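Local coordinates for protein NUDIX hydrolase (Alicyclobacillus acidocaldarius subsp. acidocaldarius, PDB 3QSJ) that probably hydrolyses phosphorus-containing acid anhydrides as a Nudix hydrolase dependent on magnesium or manganese, and here holds a calcium ion, at residues A76-A79 / L80-A84; R183-L186 / T187-S191. All blocks are in the same frame, centred on the assembly; numbering follows the deposited sequence.

Contact 1. Residues A76-A79 / L80-A84. With CA (calcium ion), chain B.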
loop_
_atom_site.group_PDB
_atom_site.type_symbol
_atom_site.label_atom_id
_atom_site.label_comp_id
_atom_site.label_asym_id
_atom_site.label_seq_id
_atom_site.Cartn_x
_atom_site.Cartn_y
_atom_site.Cartn_z
ATOM N N ALA A 76 5.725 5.009 -5.479
ATOM C CA ALA A 76 4.965 3.803 -5.891
ATOM C C ALA A 76 5.742 2.587 -5.426
ATOM O O ALA A 76 5.165 1.670 -4.834
ATOM C CB ALA A 76 4.774 3.737 -7.408
ATOM N N VAL A 77 7.047 2.625 -5.609
ATOM C CA VAL A 77 7.938 1.573 -5.124
ATOM C C VAL A 77 7.881 1.455 -3.602
ATOM O O VAL A 77 7.762 0.332 -3.076
ATOM C CB VAL A 77 9.382 1.747 -5.678
ATOM C CG1 VAL A 77 10.326 0.771 -4.974
ATOM C CG2 VAL A 77 9.392 1.456 -7.201
ATOM N N THR A 78 7.918 2.593 -2.889
ATOM C CA THR A 78 7.827 2.583 -1.414
ATOM C C THR A 78 6.577 1.802 -1.046
ATOM O O THR A 78 6.618 0.933 -0.212
ATOM C CB THR A 78 7.758 4.039 -0.858
ATOM O OG1 THR A 78 8.955 4.730 -1.240
ATOM C CG2 THR A 78 7.467 4.061 0.678
ATOM N N ALA A 79 5.459 2.124 -1.678
ATOM C CA ALA A 79 4.185 1.464 -1.374
ATOM C C ALA A 79 4.219 -0.050 -1.629
ATOM O O ALA A 79 3.770 -0.834 -0.780
ATOM C CB ALA A 79 3.062 2.130 -2.155
ATOM N N LEU A 80 4.793 -0.444 -2.761
ATOM C CA LEU A 80 4.896 -1.865 -3.158
ATOM C C LEU A 80 5.830 -2.591 -2.192
ATOM O O LEU A 80 5.540 -3.729 -1.787
ATOM C CB LEU A 80 5.415 -1.937 -4.590
ATOM C CG LEU A 80 4.346 -1.568 -5.625
ATOM C CD1 LEU A 80 5.011 -1.123 -6.939
ATOM C CD2 LEU A 80 3.329 -2.710 -5.783
ATOM N N ARG A 81 6.931 -1.973 -1.840
ATOM C CA ARG A 81 7.879 -2.623 -0.925
ATOM C C ARG A 81 7.253 -2.871 0.467
ATOM O O ARG A 81 7.446 -3.939 1.041
ATOM C CB ARG A 81 9.169 -1.772 -0.761
ATOM C CG ARG A 81 10.132 -2.342 0.347
ATOM C CD ARG A 81 11.409 -1.486 0.559
ATOM N NE ARG A 81 11.081 -0.060 0.742
ATOM C CZ ARG A 81 10.532 0.471 1.830
ATOM N NH1 ARG A 81 10.258 -0.296 2.899
ATOM N NH2 ARG A 81 10.256 1.775 1.871
ATOM N N GLU A 82 6.602 -1.842 1.020
ATOM C CA GLU A 82 5.992 -1.866 2.361
ATOM C C GLU A 82 4.887 -2.926 2.376
ATOM O O GLU A 82 4.757 -3.686 3.347
ATOM C CB GLU A 82 5.424 -0.481 2.680
ATOM C CG GLU A 82 6.507 0.549 2.991
ATOM C CD GLU A 82 7.180 0.430 4.357
ATOM O OE1 GLU A 82 6.554 -0.145 5.278
ATOM O OE2 GLU A 82 8.281 1.004 4.540
ATOM N N THR A 83 4.158 -3.059 1.245
ATOM C CA THR A 83 3.118 -4.065 1.125
ATOM C C THR A 83 3.739 -5.485 1.189
ATOM O O THR A 83 3.195 -6.369 1.858
ATOM C CB THR A 83 2.310 -3.854 -0.176
ATOM O OG1 THR A 83 1.685 -2.555 -0.093
ATOM C CG2 THR A 83 1.230 -4.910 -0.350
ATOM N N ALA A 84 4.880 -5.698 0.498
ATOM C CA ALA A 84 5.512 -7.027 0.483
ATOM C C ALA A 84 5.941 -7.352 1.903
ATOM O O ALA A 84 5.762 -8.486 2.380
ATOM C CB ALA A 84 6.725 -7.006 -0.462
HETATM CA CA CA B . 4.931 -0.556 6.941
HETATM O O HOH W 1 6.441 0.740 8.149
HETATM O O HOH W 2 6.466 -2.504 6.823
#
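From A76 to T83 the backbone keeps the i to i+4 ladder of an alpha helix, with R81 N giving a near-straight bond to V77 O (2.7 Å, N-H...O angle 165°) and E82 N a similar one to T78 O. This is the middle of helix 72-87, whose run R81-E82-T83-A84-E85-E86 carries the REXXEE signature of the Nudix box. E82 OE1 binds the calcium ion at 2.4 Å, and two waters, G46 O and E86 also bind the metal. The glutamate chain folds over at chi2 (-75°), with its CG passing 3.2 Å from T78 O, and the bent chain carries the carboxylate outward from the helix surface, where OE1 meets the ion. Its other oxygen, E82 OE2, takes a salt bridge from R81 NH1 at 2.9 Å; the donor stands above the carboxylate plane, 56° out of it. One carboxylate thus joins metal and arginine, which probably steadies its rotation. R81 is itself anchored: NE pairs with D53, NH1 also with E85, and NH2 with A48 O. D53 is also hydrogen-bonded to T78 OG1, while T78 CG2 comes up beside the end of the guanidinium, 3.8 Å from R81 NH2, and T78 O lies over one face, offset toward the rim. On the side facing strand 7-18, A79 O receives two donors from opposite faces of its plane, T83 N at 3.0 Å and T83 OG1 at 2.8 Å.

Contact 2. Residues R183-L186 / T187-S191; sequences RDML and TRIQS
Helix 182-190, a short helix that follows strand 174-181 late in the Nudix fold, supplies both segments, and its turns are joined where R183 O, D184 O, M185 O and L186 O accept from residues four further on. The last of these bonds is the straightest: Q190 N reaches L186 O at 2.9 Å with an N-H...O angle of 178°. R183 O is gripped twice, by T187 N and by T187 OG1 (3.0 Å), which arrive from opposite faces of the carbonyl plane. The hydroxyl can do this because it sits beside its own backbone N, chi1 -63°, and so folds back over the preceding turn. The same pattern returns one turn later, where S191 OG, 2.8 Å from T187 O, and S191 N approach that carbonyl from opposite faces. Two side-chain pairs accompany the ladder. L186 meets the amide of Q190, its CG 3.6 Å from Q190 CD, and Q190 CG also closes to 3.1 Å on L186 O; the glutamine chain runs extended beyond CG, laying its amide beside the leucine branches. On another side of the helix, selenomethionine M185 offers its CG to I189 CD1 at 4.1 Å, an apolar contact. The end of the R188 side chain leads away from the preceding turn, and NE forms a salt bridge with E193. Helix 198-209 lies against this helix: I189 packs on I201 and L204, L186 on K205 and R183 on V208, while M185 and R188 border L194 in the intervening loop.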
loop_
_atom_site.group_PDB
_atom_site.type_symbol
_atom_site.label_atom_id
_atom_site.label_comp_id
_atom_site.label_asym_id
_atom_site.label_seq_id
_atom_site.Cartn_x
_atom_site.Cartn_y
_atom_site.Cartn_z
ATOM N N ARG A 183 -17.215 -1.047 2.622
ATOM C CA ARG A 183 -18.420 -0.609 3.374
ATOM C C ARG A 183 -18.389 -1.063 4.857
ATOM O O ARG A 183 -18.690 -0.257 5.766
ATOM C CB ARG A 183 -19.673 -1.150 2.662
ATOM C CG ARG A 183 -20.958 -0.399 2.978
ATOM C CD ARG A 183 -22.129 -0.968 2.184
ATOM N NE ARG A 183 -21.934 -0.858 0.733
ATOM C CZ ARG A 183 -22.385 0.147 -0.013
ATOM N NH1 ARG A 183 -22.161 0.162 -1.321
ATOM N NH2 ARG A 183 -23.062 1.149 0.545
ATOM N N ASP A 184 -18.067 -2.362 5.088
ATOM C CA ASP A 184 -17.966 -3.018 6.409
ATOM C C ASP A 184 -16.994 -2.235 7.289
ATOM O O ASP A 184 -17.335 -1.830 8.396
ATOM C CB ASP A 184 -17.403 -4.464 6.271
ATOM C CG ASP A 184 -18.372 -5.625 6.079
ATOM O OD1 ASP A 184 -19.492 -5.390 5.575
ATOM O OD2 ASP A 184 -17.964 -6.795 6.356
HETATM N N MSE A 185 -15.777 -2.017 6.772
HETATM C CA MSE A 185 -14.701 -1.343 7.481
HETATM C C MSE A 185 -15.043 0.112 7.778
HETATM O O MSE A 185 -14.860 0.579 8.903
HETATM C CB MSE A 185 -13.416 -1.423 6.671
HETATM C CG MSE A 185 -12.225 -0.980 7.466
HETATM SE SE MSE A 185 -12.141 -1.808 9.221
HETATM C CE MSE A 185 -11.682 -3.496 8.760
ATOM N N LEU A 186 -15.616 0.787 6.806
ATOM C CA LEU A 186 -16.050 2.177 6.965
ATOM C C LEU A 186 -17.028 2.331 8.131
ATOM O O LEU A 186 -16.840 3.207 8.971
ATOM C CB LEU A 186 -16.695 2.718 5.657
ATOM C CG LEU A 186 -17.087 4.218 5.681
ATOM C CD1 LEU A 186 -15.902 5.123 6.099
ATOM C CD2 LEU A 186 -17.653 4.654 4.375
ATOM N N THR A 187 -18.065 1.464 8.194
ATOM C CA THR A 187 -19.096 1.500 9.221
ATOM C C THR A 187 -18.458 1.289 10.588
ATOM O O THR A 187 -18.766 2.032 11.528
ATOM C CB THR A 187 -20.206 0.507 8.847
ATOM O OG1 THR A 187 -20.786 0.955 7.616
ATOM C CG2 THR A 187 -21.272 0.372 9.919
ATOM N N ARG A 188 -17.460 0.377 10.656
ATOM C CA ARG A 188 -16.760 0.077 11.898
ATOM C C ARG A 188 -15.950 1.248 12.399
ATOM O O ARG A 188 -15.865 1.432 13.605
ATOM C CB ARG A 188 -15.918 -1.181 11.773
ATOM C CG ARG A 188 -16.806 -2.406 11.605
ATOM C CD ARG A 188 -16.042 -3.665 11.866
ATOM N NE ARG A 188 -15.732 -3.789 13.287
ATOM C CZ ARG A 188 -14.816 -4.611 13.778
ATOM N NH1 ARG A 188 -14.105 -5.388 12.963
ATOM N NH2 ARG A 188 -14.596 -4.663 15.084
ATOM N N ILE A 189 -15.387 2.058 11.484
ATOM C CA ILE A 189 -14.647 3.263 11.867
ATOM C C ILE A 189 -15.625 4.357 12.273
ATOM O O ILE A 189 -15.431 4.960 13.314
ATOM C CB ILE A 189 -13.739 3.706 10.716
ATOM C CG1 ILE A 189 -12.702 2.619 10.433
ATOM C CG2 ILE A 189 -13.059 5.045 11.016
ATOM C CD1 ILE A 189 -12.018 2.757 9.033
ATOM N N GLN A 190 -16.629 4.645 11.423
ATOM C CA GLN A 190 -17.628 5.693 11.684
ATOM C C GLN A 190 -18.340 5.492 13.019
ATOM O O GLN A 190 -18.693 6.471 13.681
ATOM C CB GLN A 190 -18.652 5.757 10.529
ATOM C CG GLN A 190 -18.017 6.101 9.169
ATOM C CD GLN A 190 -19.037 6.141 8.052
ATOM O OE1 GLN A 190 -19.005 7.017 7.196
ATOM N NE2 GLN A 190 -19.963 5.203 8.027
ATOM N N SER A 191 -18.524 4.222 13.421
ATOM C CA SER A 191 -19.188 3.846 14.665
ATOM C C SER A 191 -18.291 3.999 15.893
ATOM O O SER A 191 -18.792 4.020 17.012
ATOM C CB SER A 191 -19.733 2.421 14.574
ATOM O OG SER A 191 -20.694 2.313 13.535
#

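In the fold
Contact 1 and contact 2 are separate single-helix elements of one Nudix chain, with centres about 25 Å apart and nearest atoms about 16 Å apart. Contact 1 is buried, its centre about 6 Å from that of the chain, and includes a calcium ligand; G46 and E86 complete the set of protein residues at the metal. The centre of contact 2 lies about 20 Å from the chain centre, partly exposed and away from that site. The mixed sheet links the two regions: helix 72-87 packs on strand 7-18, which pairs with strand 24-31, and this in turn pairs with strand 174-181, leading directly into helix 182-190. Metal binding therefore belongs to contact 1, whereas contact 2 joins successive turns of a peripheral helix.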